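Local atomic coordinates of cobalt-precorrin-5B C(1)-methyltransferase (Archaeoglobus fulgidus, PDB entry 1SR8), a protein that probably catalyses the S-adenosylmethionine-dependent methylation of C-1 in cobalt-precorrin-5B, giving cobalt-precorrin-6A, in the anaerobic route to adenosylcobalamin. Residues I116-G121 with L137-N142; A50-A55 with G154-S159; K225-Y230 with G276-V281; L221-K226 with I250-P255; F98-G103 with A167-N172. All blocks are in the same frame, centred on the assembly; numbering follows the deposited sequence.

Interaction 1. Residues I116-G121 with L137-N142; sequences IFFGRG and LQILEN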
# COMPACT_ATOMS: atom_id res chain seq x y z
N ILE A 116 -14.45 -0.31 -16.59
CA ILE A 116 -13.78 0.58 -15.66
C ILE A 116 -12.95 1.58 -16.46
O ILE A 116 -12.05 1.18 -17.20
CB ILE A 116 -12.81 -0.19 -14.72
CG1 ILE A 116 -13.60 -1.12 -13.79
CG2 ILE A 116 -11.95 0.79 -13.94
CD1 ILE A 116 -14.59 -0.40 -12.90
N PHE A 117 -13.23 2.86 -16.30
CA PHE A 117 -12.51 3.88 -17.05
C PHE A 117 -11.90 4.90 -16.12
O PHE A 117 -12.41 5.14 -15.02
CB PHE A 117 -13.47 4.55 -18.04
CG PHE A 117 -14.30 3.56 -18.82
CD1 PHE A 117 -13.72 2.77 -19.81
CD2 PHE A 117 -15.66 3.38 -18.53
CE1 PHE A 117 -14.47 1.80 -20.49
CE2 PHE A 117 -16.42 2.42 -19.20
CZ PHE A 117 -15.82 1.63 -20.19
N PHE A 118 -10.80 5.50 -16.57
CA PHE A 118 -10.08 6.50 -15.79
C PHE A 118 -10.10 7.86 -16.48
O PHE A 118 -9.69 7.97 -17.64
CB PHE A 118 -8.65 6.00 -15.57
CG PHE A 118 -8.59 4.69 -14.85
CD1 PHE A 118 -8.74 4.63 -13.47
CD2 PHE A 118 -8.47 3.50 -15.56
CE1 PHE A 118 -8.78 3.40 -12.80
CE2 PHE A 118 -8.51 2.26 -14.91
CZ PHE A 118 -8.67 2.21 -13.52
N GLY A 119 -10.56 8.88 -15.77
CA GLY A 119 -10.64 10.20 -16.37
C GLY A 119 -9.57 11.20 -15.99
O GLY A 119 -8.39 10.88 -15.89
N ARG A 120 -10.00 12.44 -15.78
CA ARG A 120 -9.10 13.53 -15.42
C ARG A 120 -8.37 13.28 -14.10
O ARG A 120 -8.93 12.69 -13.18
CB ARG A 120 -9.89 14.84 -15.29
CG ARG A 120 -10.88 14.84 -14.14
CD ARG A 120 -11.46 16.23 -13.87
NE ARG A 120 -12.30 16.24 -12.67
CZ ARG A 120 -13.40 15.51 -12.52
NH1 ARG A 120 -13.82 14.69 -13.49
NH2 ARG A 120 -14.09 15.59 -11.39
N GLY A 121 -7.13 13.76 -14.03
CA GLY A 121 -6.34 13.61 -12.82
C GLY A 121 -5.52 12.34 -12.75
O GLY A 121 -4.65 12.21 -11.89
N LEU A 137 -6.14 -4.94 -11.02
CA LEU A 137 -6.83 -6.18 -10.71
C LEU A 137 -7.76 -5.98 -9.52
O LEU A 137 -8.85 -6.55 -9.48
CB LEU A 137 -5.84 -7.30 -10.42
CG LEU A 137 -5.01 -7.78 -11.62
CD1 LEU A 137 -4.06 -8.90 -11.18
CD2 LEU A 137 -5.94 -8.24 -12.73
N GLN A 138 -7.32 -5.17 -8.56
CA GLN A 138 -8.09 -4.88 -7.35
C GLN A 138 -9.38 -4.16 -7.70
O GLN A 138 -10.45 -4.55 -7.25
CB GLN A 138 -7.30 -4.01 -6.38
CG GLN A 138 -8.07 -3.64 -5.13
CD GLN A 138 -7.33 -2.65 -4.25
OE1 GLN A 138 -6.42 -1.96 -4.71
NE2 GLN A 138 -7.72 -2.57 -2.97
N ILE A 139 -9.26 -3.11 -8.51
CA ILE A 139 -10.42 -2.33 -8.92
C ILE A 139 -11.40 -3.21 -9.69
O ILE A 139 -12.59 -3.20 -9.41
CB ILE A 139 -10.01 -1.13 -9.79
CG1 ILE A 139 -9.10 -0.21 -8.97
CG2 ILE A 139 -11.24 -0.38 -10.26
CD1 ILE A 139 -8.55 0.97 -9.75
N LEU A 140 -10.90 -3.98 -10.65
CA LEU A 140 -11.75 -4.86 -11.45
C LEU A 140 -12.47 -5.86 -10.57
O LEU A 140 -13.63 -6.16 -10.79
CB LEU A 140 -10.95 -5.63 -12.48
CG LEU A 140 -10.67 -4.92 -13.80
CD1 LEU A 140 -9.80 -5.83 -14.68
CD2 LEU A 140 -12.00 -4.58 -14.49
N GLU A 141 -11.74 -6.39 -9.60
CA GLU A 141 -12.30 -7.37 -8.69
C GLU A 141 -13.50 -6.79 -7.94
O GLU A 141 -14.57 -7.41 -7.86
CB GLU A 141 -11.22 -7.80 -7.69
CG GLU A 141 -11.67 -8.91 -6.80
CD GLU A 141 -10.62 -9.37 -5.83
OE1 GLU A 141 -10.84 -10.42 -5.20
OE2 GLU A 141 -9.58 -8.69 -5.68
N ASN A 142 -13.33 -5.60 -7.38
CA ASN A 142 -14.39 -4.94 -6.65
C ASN A 142 -15.54 -4.56 -7.57
O ASN A 142 -16.70 -4.57 -7.16
CB ASN A 142 -13.84 -3.71 -5.95
CG ASN A 142 -13.03 -4.07 -4.72
OD1 ASN A 142 -13.59 -4.52 -3.71
ND2 ASN A 142 -11.72 -3.89 -4.79

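Interaction 2. Residues A50-A55 with G154-S159; sequences AAAVAA and GGVRIS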
# COMPACT_ATOMS: atom_id res chain seq x y z
N ALA A 50 -12.89 1.86 -3.63
CA ALA A 50 -13.97 2.29 -2.77
C ALA A 50 -14.91 3.22 -3.52
O ALA A 50 -16.13 3.07 -3.42
CB ALA A 50 -13.41 2.98 -1.53
N ALA A 51 -14.35 4.16 -4.27
CA ALA A 51 -15.17 5.10 -5.05
C ALA A 51 -16.05 4.36 -6.04
O ALA A 51 -17.25 4.62 -6.13
CB ALA A 51 -14.27 6.10 -5.79
N ALA A 52 -15.46 3.42 -6.77
CA ALA A 52 -16.21 2.64 -7.76
C ALA A 52 -17.33 1.84 -7.11
O ALA A 52 -18.47 1.87 -7.58
CB ALA A 52 -15.27 1.71 -8.50
N VAL A 53 -17.01 1.12 -6.04
CA VAL A 53 -18.00 0.32 -5.35
C VAL A 53 -19.13 1.19 -4.78
O VAL A 53 -20.30 0.82 -4.86
CB VAL A 53 -17.35 -0.49 -4.21
CG1 VAL A 53 -18.41 -1.18 -3.40
CG2 VAL A 53 -16.39 -1.51 -4.80
N ALA A 54 -18.78 2.34 -4.21
CA ALA A 54 -19.78 3.23 -3.63
C ALA A 54 -20.71 3.83 -4.69
O ALA A 54 -21.90 4.01 -4.47
CB ALA A 54 -19.10 4.35 -2.84
N ALA A 55 -20.16 4.15 -5.86
CA ALA A 55 -20.97 4.71 -6.92
C ALA A 55 -22.06 3.73 -7.37
O ALA A 55 -23.21 4.12 -7.57
CB ALA A 55 -20.08 5.10 -8.10
N GLY A 154 -23.79 -1.42 -16.03
CA GLY A 154 -23.06 -0.34 -16.67
C GLY A 154 -21.59 -0.36 -16.32
O GLY A 154 -21.00 -1.43 -16.13
N GLY A 155 -20.98 0.82 -16.24
CA GLY A 155 -19.57 0.92 -15.90
C GLY A 155 -19.32 2.11 -15.00
O GLY A 155 -20.27 2.77 -14.57
N VAL A 156 -18.06 2.39 -14.68
CA VAL A 156 -17.75 3.54 -13.84
C VAL A 156 -16.48 4.22 -14.34
O VAL A 156 -15.56 3.56 -14.84
CB VAL A 156 -17.54 3.18 -12.34
CG1 VAL A 156 -18.68 2.30 -11.83
CG2 VAL A 156 -16.22 2.50 -12.15
N ARG A 157 -16.44 5.54 -14.24
CA ARG A 157 -15.25 6.28 -14.63
C ARG A 157 -14.70 6.83 -13.32
O ARG A 157 -15.43 7.45 -12.54
CB ARG A 157 -15.58 7.42 -15.60
CG ARG A 157 -14.40 8.34 -15.92
CD ARG A 157 -14.54 9.00 -17.30
NE ARG A 157 -15.93 9.37 -17.58
CZ ARG A 157 -16.65 10.20 -16.81
NH1 ARG A 157 -16.10 10.76 -15.73
NH2 ARG A 157 -17.92 10.43 -17.11
N ILE A 158 -13.43 6.54 -13.06
CA ILE A 158 -12.76 6.98 -11.85
C ILE A 158 -11.88 8.19 -12.18
O ILE A 158 -11.08 8.14 -13.12
CB ILE A 158 -11.89 5.84 -11.27
CG1 ILE A 158 -12.78 4.62 -10.95
CG2 ILE A 158 -11.13 6.34 -10.04
CD1 ILE A 158 -12.01 3.38 -10.56
N SER A 159 -12.04 9.27 -11.43
CA SER A 159 -11.28 10.50 -11.67
C SER A 159 -10.68 11.07 -10.40
O SER A 159 -11.12 10.78 -9.29
CB SER A 159 -12.16 11.58 -12.31
OG SER A 159 -12.68 11.15 -13.55

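Interaction 3. Residues K225-Y230 with G276-V281; sequences KKFPEY and GVRVVV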
# COMPACT_ATOMS: atom_id res chain seq x y z
N LYS A 225 10.33 -16.38 -1.09
CA LYS A 225 10.54 -17.49 -2.00
C LYS A 225 11.97 -18.03 -2.02
O LYS A 225 12.17 -19.24 -1.88
CB LYS A 225 10.11 -17.06 -3.41
CG LYS A 225 10.12 -18.15 -4.46
CD LYS A 225 9.35 -17.75 -5.71
CE LYS A 225 9.23 -18.92 -6.70
NZ LYS A 225 8.29 -18.65 -7.84
N LYS A 226 12.95 -17.14 -2.17
CA LYS A 226 14.36 -17.53 -2.25
C LYS A 226 15.12 -17.70 -0.94
O LYS A 226 16.17 -18.35 -0.92
CB LYS A 226 15.11 -16.53 -3.14
CG LYS A 226 14.49 -16.34 -4.51
CD LYS A 226 14.22 -17.68 -5.20
CE LYS A 226 13.32 -17.52 -6.42
NZ LYS A 226 12.78 -18.82 -6.94
N PHE A 227 14.61 -17.12 0.14
CA PHE A 227 15.28 -17.22 1.44
C PHE A 227 14.23 -17.51 2.51
O PHE A 227 14.11 -16.78 3.49
CB PHE A 227 15.99 -15.90 1.75
CG PHE A 227 16.92 -15.47 0.66
CD1 PHE A 227 18.16 -16.10 0.49
CD2 PHE A 227 16.57 -14.44 -0.20
CE1 PHE A 227 19.03 -15.71 -0.53
CE2 PHE A 227 17.42 -14.05 -1.23
CZ PHE A 227 18.65 -14.69 -1.40
N PRO A 228 13.48 -18.61 2.35
CA PRO A 228 12.43 -18.99 3.31
C PRO A 228 12.78 -18.99 4.80
O PRO A 228 11.94 -18.62 5.62
CB PRO A 228 11.99 -20.36 2.79
CG PRO A 228 13.21 -20.90 2.12
CD PRO A 228 13.72 -19.69 1.38
N GLU A 229 14.00 -19.37 5.16
CA GLU A 229 14.39 -19.42 6.57
C GLU A 229 14.77 -18.07 7.20
O GLU A 229 15.30 -18.03 8.31
CB GLU A 229 15.54 -20.43 6.77
CG GLU A 229 16.91 -20.00 6.27
CD GLU A 229 17.07 -20.05 4.76
OE1 GLU A 229 18.23 -20.07 4.30
OE2 GLU A 229 16.06 -20.06 4.03
N TYR A 230 14.49 -16.98 6.49
CA TYR A 230 14.75 -15.63 6.99
C TYR A 230 13.39 -14.97 7.15
O TYR A 230 12.57 -15.06 6.24
CB TYR A 230 15.54 -14.82 5.96
CG TYR A 230 17.01 -15.11 5.95
CD1 TYR A 230 17.87 -14.42 6.78
CD2 TYR A 230 17.54 -16.09 5.10
CE1 TYR A 230 19.23 -14.67 6.78
CE2 TYR A 230 18.89 -16.36 5.09
CZ TYR A 230 19.73 -15.64 5.93
OH TYR A 230 21.09 -15.89 5.93
N GLY A 276 29.24 -6.62 6.22
CA GLY A 276 29.26 -8.05 6.47
C GLY A 276 27.92 -8.70 6.22
O GLY A 276 27.62 -9.77 6.76
N VAL A 277 27.10 -8.04 5.39
CA VAL A 277 25.77 -8.54 5.05
C VAL A 277 25.56 -8.60 3.54
O VAL A 277 25.83 -7.65 2.82
CB VAL A 277 24.68 -7.64 5.67
CG1 VAL A 277 23.30 -8.20 5.35
CG2 VAL A 277 24.86 -7.57 7.17
N ARG A 278 25.08 -9.75 3.08
CA ARG A 278 24.84 -9.93 1.66
C ARG A 278 23.70 -9.04 1.18
O ARG A 278 22.70 -8.88 1.89
CB ARG A 278 24.49 -11.40 1.37
CG ARG A 278 24.26 -11.68 -0.10
CD ARG A 278 23.77 -13.09 -0.34
NE ARG A 278 23.59 -13.35 -1.77
CZ ARG A 278 23.08 -14.48 -2.26
NH1 ARG A 278 22.70 -15.44 -1.44
NH2 ARG A 278 22.94 -14.63 -3.57
N VAL A 279 23.87 -8.46 -0.01
CA VAL A 279 22.85 -7.62 -0.62
C VAL A 279 22.44 -8.24 -1.95
O VAL A 279 23.25 -8.34 -2.87
CB VAL A 279 23.35 -6.19 -0.91
CG1 VAL A 279 22.26 -5.38 -1.57
CG2 VAL A 279 23.78 -5.53 0.38
N VAL A 280 21.18 -8.68 -2.03
CA VAL A 280 20.65 -9.29 -3.24
C VAL A 280 19.86 -8.25 -4.03
O VAL A 280 18.79 -7.80 -3.60
CB VAL A 280 19.69 -10.46 -2.92
CG1 VAL A 280 19.18 -11.08 -4.20
CG2 VAL A 280 20.41 -11.49 -2.06
N VAL A 281 20.40 -7.84 -5.17
CA VAL A 281 19.73 -6.86 -5.99
C VAL A 281 18.92 -7.59 -7.06
O VAL A 281 19.46 -8.34 -7.87
CB VAL A 281 20.76 -5.90 -6.65
CG1 VAL A 281 20.03 -4.78 -7.38
CG2 VAL A 281 21.68 -5.33 -5.59

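Interaction 4. Residues L221-K226 with I250-P255; sequences LYARKK and IIVGFP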
# COMPACT_ATOMS: atom_id res chain seq x y z
N LEU A 221 8.39 -10.49 -1.35
CA LEU A 221 7.89 -11.70 -1.98
C LEU A 221 9.06 -12.52 -2.48
O LEU A 221 9.05 -13.75 -2.40
CB LEU A 221 6.97 -11.36 -3.16
CG LEU A 221 5.57 -10.84 -2.79
CD1 LEU A 221 4.85 -10.33 -4.03
CD2 LEU A 221 4.78 -11.94 -2.13
N TYR A 222 10.07 -11.84 -2.99
CA TYR A 222 11.25 -12.53 -3.49
C TYR A 222 11.95 -13.26 -2.36
O TYR A 222 12.29 -14.42 -2.50
CB TYR A 222 12.21 -11.54 -4.12
CG TYR A 222 13.37 -12.20 -4.82
CD1 TYR A 222 13.22 -12.74 -6.10
CD2 TYR A 222 14.63 -12.27 -4.21
CE1 TYR A 222 14.30 -13.34 -6.76
CE2 TYR A 222 15.71 -12.87 -4.86
CZ TYR A 222 15.54 -13.39 -6.13
OH TYR A 222 16.62 -13.95 -6.78
N ALA A 223 12.16 -12.57 -1.25
CA ALA A 223 12.82 -13.16 -0.10
C ALA A 223 12.02 -14.34 0.46
O ALA A 223 12.60 -15.34 0.89
CB ALA A 223 13.03 -12.10 0.99
N ARG A 224 10.70 -14.22 0.47
CA ARG A 224 9.82 -15.26 0.97
C ARG A 224 10.06 -16.55 0.20
O ARG A 224 10.01 -17.65 0.76
CB ARG A 224 8.35 -14.87 0.77
CG ARG A 224 7.83 -13.83 1.73
CD ARG A 224 6.96 -14.50 2.76
NE ARG A 224 5.79 -15.15 2.16
CZ ARG A 224 5.02 -16.03 2.78
NH1 ARG A 224 5.28 -16.39 4.03
NH2 ARG A 224 3.97 -16.57 2.16
N LYS A 225 10.33 -16.38 -1.09
CA LYS A 225 10.54 -17.49 -2.00
C LYS A 225 11.97 -18.03 -2.02
O LYS A 225 12.17 -19.24 -1.88
CB LYS A 225 10.11 -17.06 -3.41
CG LYS A 225 10.12 -18.15 -4.46
CD LYS A 225 9.35 -17.75 -5.71
CE LYS A 225 9.23 -18.92 -6.70
NZ LYS A 225 8.29 -18.65 -7.84
N LYS A 226 12.95 -17.14 -2.17
CA LYS A 226 14.36 -17.53 -2.25
C LYS A 226 15.12 -17.70 -0.94
O LYS A 226 16.17 -18.35 -0.92
CB LYS A 226 15.11 -16.53 -3.14
CG LYS A 226 14.49 -16.34 -4.51
CD LYS A 226 14.22 -17.68 -5.20
CE LYS A 226 13.32 -17.52 -6.42
NZ LYS A 226 12.78 -18.82 -6.94
N ILE A 250 19.97 -10.44 5.80
CA ILE A 250 20.20 -10.49 4.37
C ILE A 250 19.42 -9.31 3.79
O ILE A 250 18.31 -9.01 4.24
CB ILE A 250 19.71 -11.85 3.77
CG1 ILE A 250 20.40 -12.10 2.43
CG2 ILE A 250 18.19 -11.86 3.58
CD1 ILE A 250 20.09 -13.46 1.83
N ILE A 251 20.03 -8.59 2.85
CA ILE A 251 19.37 -7.45 2.23
C ILE A 251 18.88 -7.81 0.83
O ILE A 251 19.66 -8.28 -0.01
CB ILE A 251 20.32 -6.23 2.12
CG1 ILE A 251 20.76 -5.80 3.52
CG2 ILE A 251 19.62 -5.09 1.39
CD1 ILE A 251 21.77 -4.68 3.53
N VAL A 252 17.59 -7.61 0.58
CA VAL A 252 17.00 -7.90 -0.72
C VAL A 252 16.24 -6.65 -1.18
O VAL A 252 15.40 -6.13 -0.46
CB VAL A 252 16.02 -9.09 -0.64
CG1 VAL A 252 15.49 -9.43 -2.04
CG2 VAL A 252 16.70 -10.29 0.00
N GLY A 253 16.55 -6.17 -2.38
CA GLY A 253 15.87 -5.00 -2.88
C GLY A 253 16.16 -4.68 -4.33
O GLY A 253 17.03 -5.29 -4.95
N PHE A 254 15.43 -3.72 -4.87
CA PHE A 254 15.62 -3.31 -6.25
C PHE A 254 16.60 -2.14 -6.30
O PHE A 254 16.70 -1.35 -5.36
CB PHE A 254 14.29 -2.92 -6.89
CG PHE A 254 13.34 -4.07 -7.07
CD1 PHE A 254 12.62 -4.59 -5.99
CD2 PHE A 254 13.16 -4.66 -8.32
CE1 PHE A 254 11.75 -5.67 -6.15
CE2 PHE A 254 12.29 -5.74 -8.49
CZ PHE A 254 11.58 -6.25 -7.40
N PRO A 255 17.35 -2.02 -7.41
CA PRO A 255 18.35 -0.98 -7.65
C PRO A 255 17.97 0.42 -7.19
O PRO A 255 18.77 1.13 -6.58
CB PRO A 255 18.53 -1.05 -9.16
CG PRO A 255 18.36 -2.51 -9.44
CD PRO A 255 17.15 -2.85 -8.61

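Interaction 5. Residues F98-G103 with A167-N172; sequences FDVTNG and AKKTGN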
# COMPACT_ATOMS: atom_id res chain seq x y z
N PHE A 98 4.70 11.45 5.89
CA PHE A 98 4.37 12.32 4.76
C PHE A 98 4.18 11.64 3.41
O PHE A 98 5.13 11.28 2.73
CB PHE A 98 5.39 13.43 4.58
CG PHE A 98 5.06 14.34 3.43
CD1 PHE A 98 3.88 15.09 3.46
CD2 PHE A 98 5.86 14.39 2.29
CE1 PHE A 98 3.50 15.87 2.37
CE2 PHE A 98 5.49 15.16 1.19
CZ PHE A 98 4.31 15.90 1.23
N ASP A 99 2.92 11.52 3.01
CA ASP A 99 2.53 10.91 1.75
C ASP A 99 1.92 12.05 0.92
O ASP A 99 0.87 12.56 1.26
CB ASP A 99 1.49 9.83 2.03
CG ASP A 99 1.04 9.11 0.78
OD1 ASP A 99 1.27 9.62 -0.33
OD2 ASP A 99 0.44 8.03 0.93
N VAL A 100 2.58 12.43 -0.17
CA VAL A 100 2.11 13.54 -1.00
C VAL A 100 0.65 13.47 -1.47
O VAL A 100 0.06 14.51 -1.75
CB VAL A 100 3.02 13.74 -2.22
CG1 VAL A 100 2.93 12.55 -3.15
CG2 VAL A 100 2.64 15.02 -2.95
N THR A 101 0.08 12.27 -1.57
CA THR A 101 -1.31 12.14 -2.01
C THR A 101 -2.27 11.87 -0.87
O THR A 101 -3.43 11.52 -1.09
CB THR A 101 -1.49 11.02 -3.07
OG1 THR A 101 -1.09 9.76 -2.54
CG2 THR A 101 -0.68 11.33 -4.31
N ASN A 102 -1.81 12.03 0.37
CA ASN A 102 -2.70 11.84 1.51
C ASN A 102 -3.80 12.89 1.35
O ASN A 102 -3.54 14.00 0.90
CB ASN A 102 -1.93 12.04 2.82
CG ASN A 102 -2.84 12.11 4.04
OD1 ASN A 102 -3.69 11.25 4.26
ND2 ASN A 102 -2.65 13.14 4.85
N GLY A 103 -5.04 12.53 1.68
CA GLY A 103 -6.13 13.49 1.56
C GLY A 103 -6.62 13.79 0.14
O GLY A 103 -7.56 14.57 -0.03
N ALA A 167 0.08 16.05 -9.08
CA ALA A 167 1.07 15.34 -9.88
C ALA A 167 2.31 16.20 -10.12
O ALA A 167 3.44 15.70 -10.11
CB ALA A 167 0.46 14.92 -11.21
N LYS A 168 2.11 17.49 -10.35
CA LYS A 168 3.22 18.40 -10.60
C LYS A 168 4.26 18.37 -9.48
O LYS A 168 5.42 18.72 -9.70
CB LYS A 168 2.69 19.83 -10.79
CG LYS A 168 1.83 20.05 -12.03
CD LYS A 168 1.41 21.51 -12.15
CE LYS A 168 0.74 21.84 -13.49
NZ LYS A 168 -0.68 21.39 -13.61
N LYS A 169 3.86 17.95 -8.29
CA LYS A 169 4.78 17.90 -7.16
C LYS A 169 5.08 16.47 -6.74
O LYS A 169 5.56 16.23 -5.63
CB LYS A 169 4.19 18.68 -5.97
CG LYS A 169 2.86 18.14 -5.46
CD LYS A 169 2.04 19.21 -4.73
CE LYS A 169 2.67 19.62 -3.41
NZ LYS A 169 2.65 18.52 -2.40
N THR A 170 4.81 15.53 -7.63
CA THR A 170 5.05 14.13 -7.34
C THR A 170 6.24 13.63 -8.16
O THR A 170 6.71 12.50 -7.98
CB THR A 170 3.80 13.29 -7.65
OG1 THR A 170 3.91 12.01 -7.01
CG2 THR A 170 3.67 13.07 -9.15
N GLY A 171 6.72 14.49 -9.05
CA GLY A 171 7.86 14.15 -9.89
C GLY A 171 7.69 13.01 -10.87
O GLY A 171 8.55 12.81 -11.74
N ASN A 172 6.59 12.25 -10.77
CA ASN A 172 6.36 11.12 -11.67
C ASN A 172 6.37 11.51 -13.15
O ASN A 172 6.35 10.65 -14.04
CB ASN A 172 5.05 10.39 -11.31
CG ASN A 172 3.80 11.20 -11.62
OD1 ASN A 172 2.68 10.74 -11.37
ND2 ASN A 172 3.97 12.39 -12.18

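Interaction 1. Residues I116-G121 with L137-N142
I116 and L140 bring the two backbones together, with their CA atoms 7.2 Å apart. Strand 116-118 runs at 134° to helix 137-142, and the two axes come within 10.2 Å. The chain therefore returns across the strand slantwise, nearer antiparallel than parallel. Beyond F118 the first segment leaves the helix behind.

I116 carries the middle of the contact with two different branches. With chi1 at -66° its CG1 lies beside the backbone N and reaches L140, while CG2, on the other branch, reaches I139. CG2 meets the matching methyl of I139, CG2, at 3.9 Å, and the two side chains cross obliquely. CG1 rests on L140 CD2, also at 3.9 Å. F118 comes in at the other end of I139. The methyl CD1 of I139 sits at the edge of the F118 ring, close to the ring plane, 3.9 Å from CE1 and 4.0 Å from CZ. I139 thus rests two of its methyls on the strand side, CG2 on I116 and CD1 at the edge of F118.

The pair belongs to a beta-alpha-beta crossover. Strand 115-118 is followed, after strands 121-125 and 128-129, which lie outside that sheet, by helix 133-149 and then by strand 155-159, its parallel neighbour. I139 and F118 both also touch I158 of that strand, and on the other side I139 meets S49 of helix 44-57.

Every touch between the two segments is carbon on carbon. Such a contact has no directional bond, so the angle of helix on strand probably depends on how these apolar side chains fit.

Interaction 2. Residues A50-A55 with G154-S159
A52 lays its single methyl against V156, with A52 CB 3.9 Å from V156 CG2. The same methyl lies 4.2 Å from I158 CD1. One small side chain of the helix thus meets two residues of the strand, V156 and I158, which are two apart and send their side chains to the same side of the sheet. All three residues are buried, and their contacts are purely apolar.

The two strand residues reach A52 in different ways. V156 points its side chain at the helix and touches with one branch. CG1 takes the place beside the backbone N (chi1 -49°), which leaves CG2 in the crowded position between the N and the carbonyl carbon, where it faces A52. I158 starts off at an angle to the helix. With chi2 at 172° its CD1 is anti to CA, and only this end comes up to A52.

Helix 44-57 lies on one face of the mixed sheet, a two-layer alpha/beta packing, and strand 155-159 runs beneath one flank of it. The alanines keep the layers close: the CA atoms of A52 and V156 are 6.3 Å apart. A51 and A55 also point toward the strand but touch its neighbour instead, both meeting A108 of strand 105-111. On the far flank V53 turns away from V156 and packs on V66 and V68 of strand 63-68. The strand is held in its own sheet by backbone bonds from V156 to G115 and F117 on one side, and from R157 to E109 on the other.

Interaction 3. Residues K225-Y230 with G276-V281
F227, the first residue to leave helical geometry after helix 217-226, opens a type I beta turn to Y230 and faces strand 278-281. The turn is closed by Y230 N to F227 O at 3.0 Å.

The F227 ring does the work on this side. Its CG stands beside the backbone N (chi1 -54°), which sends the ring out toward the strand. CZ meets V280 CG2 at 3.7 Å, the two side chains coming from opposite directions. R278, exposed at the surface, reaches the ring with an extended chain. Its NH1 lies at the ring edge, near the ring plane, 3.8 Å from F227 CE1. Seen from the arginine, F227 CZ sits over one face of the guanidinium. The two planes stand 84° apart, so ring and guanidinium are not stacked.

The contact lays the turn after helix 217-226 on the parallel four-stranded sheet of an alpha/beta domain, in which strand 278-281 is an edge strand. F227 also touches I250 and V252 of the next strand in, so its ring spans two strands. An alanine at F227 would probably open a gap over V280, I250 and V252 and leave the R278 guanidinium less confined.

V280 CG2 also lies 3.6 Å above the R278 guanidinium plane, on the face that F227 CZ approaches. Beside the turn, K226 CB rests over one face of the F227 ring, offset toward its rim.

Interaction 4. Residues L221-K226 with I250-P255
V252 divides its two methyls between neighbouring helix residues. CG1 is placed opposite the backbone N (chi1 -176°) and touches Y222 CD2 at 3.7 Å. CG2 stands beside the N and lies 4.2 Å from A223 CB. A single valine of the strand therefore props two successive residues of the helix.

Y222 swings its ring outward from the helix. With CG opposite the backbone N (chi1 -172°), the ring is carried toward the strand, where the side chains of Y222 and V252 cross at about a right angle. The methyl meets the ring at CD2, on the half nearer the backbone, and approaches it obliquely. K226, one turn on, lays its CG 3.5 Å above one face of the Y222 ring, toward the rim. The ring is thus steadied from its own helix as well as by the strand. K226 N also bonds to Y222 O at 2.8 Å, the ordinary helical link between these two residues.

A223 has no torsion to adjust, and its small size lets the helix come near. The CA atoms of A223 and V252 are 6.7 Å apart. A223 rests as well on A212 and T214, so helix 217-226 lies across strands 210-214 and 248-253 of the parallel sheet, as is usual in alpha/beta folds. Through Y222 on V280 it reaches strand 278-281, and Y222 also touches I282.

The contact is carbon on carbon throughout. A buried valine and alanine give close packing, and the partly exposed tyrosine extends the packing outward, where its ring can lie under a lysine's aliphatic chain.

Interaction 5. Residues F98-G103 with A167-N172
V100 meets K169 and T170 through van der Waals contact. Its CG2 lies 3.5 Å from K169 NZ and 4.0 Å from K169 CG. The lysine chain is bent at its third and fourth torsions, which curls the amino end back over the valine methyl. The two side chains slide past one another in opposite directions. CG1 of V100 faces T170 OG1 at 4.0 Å, with the side chains at about a right angle. The valine methyls meet an aliphatic carbon, an amino end and a hydroxyl, and no charged pair joins the segments.

Polar bonds shape the 98-103 loop itself. D99 OD1 accepts from T101 N at 3.2 Å, an Asx turn. The bond is fairly straight at 162°, but the N-H comes from 46° out of the carboxylate plane. N102 N to D99 O, 2.9 Å, closes a type I beta turn over the same residues. This turn presents V100 at its corner.

One salt bridge and two hydrogen bonds anchor the loop. D99 OD2 pairs with K91 NZ and is hydrogen-bonded to S93 OG, and K91 NZ is hydrogen-bonded to T101 OG1.

The contact lies at the surface. The loop links strand 86-90 to strand 105-111, and a backbone bond from G103 to K91 ties it back to the residue just after strand 86-90. K169 and T170 lie at the C-terminal end of helix 163-168.

Interactions 1 and 2 lie on the same sheet, where strands 115-118 and 155-159 are neighbours; they touch through backbone bonds such as F117 O to I158 N. Interactions 3 and 4 are paired likewise in the parallel sheet. They share K225 and K226 of helix 217-226, and V280 N meets I251 O. The two pairs are far apart, with the centres of interactions 2 and 3 about 41 Å from each other. Interactions 2 and 4 are buried and apolar, and interaction 1 is partly buried. Interactions 3 and 5 are at the surface, where R278 and K169 bring charged groups against apolar ones. Interaction 5 joins the loop between strands 86-90 and 105-111 to the end region of helix 163-168.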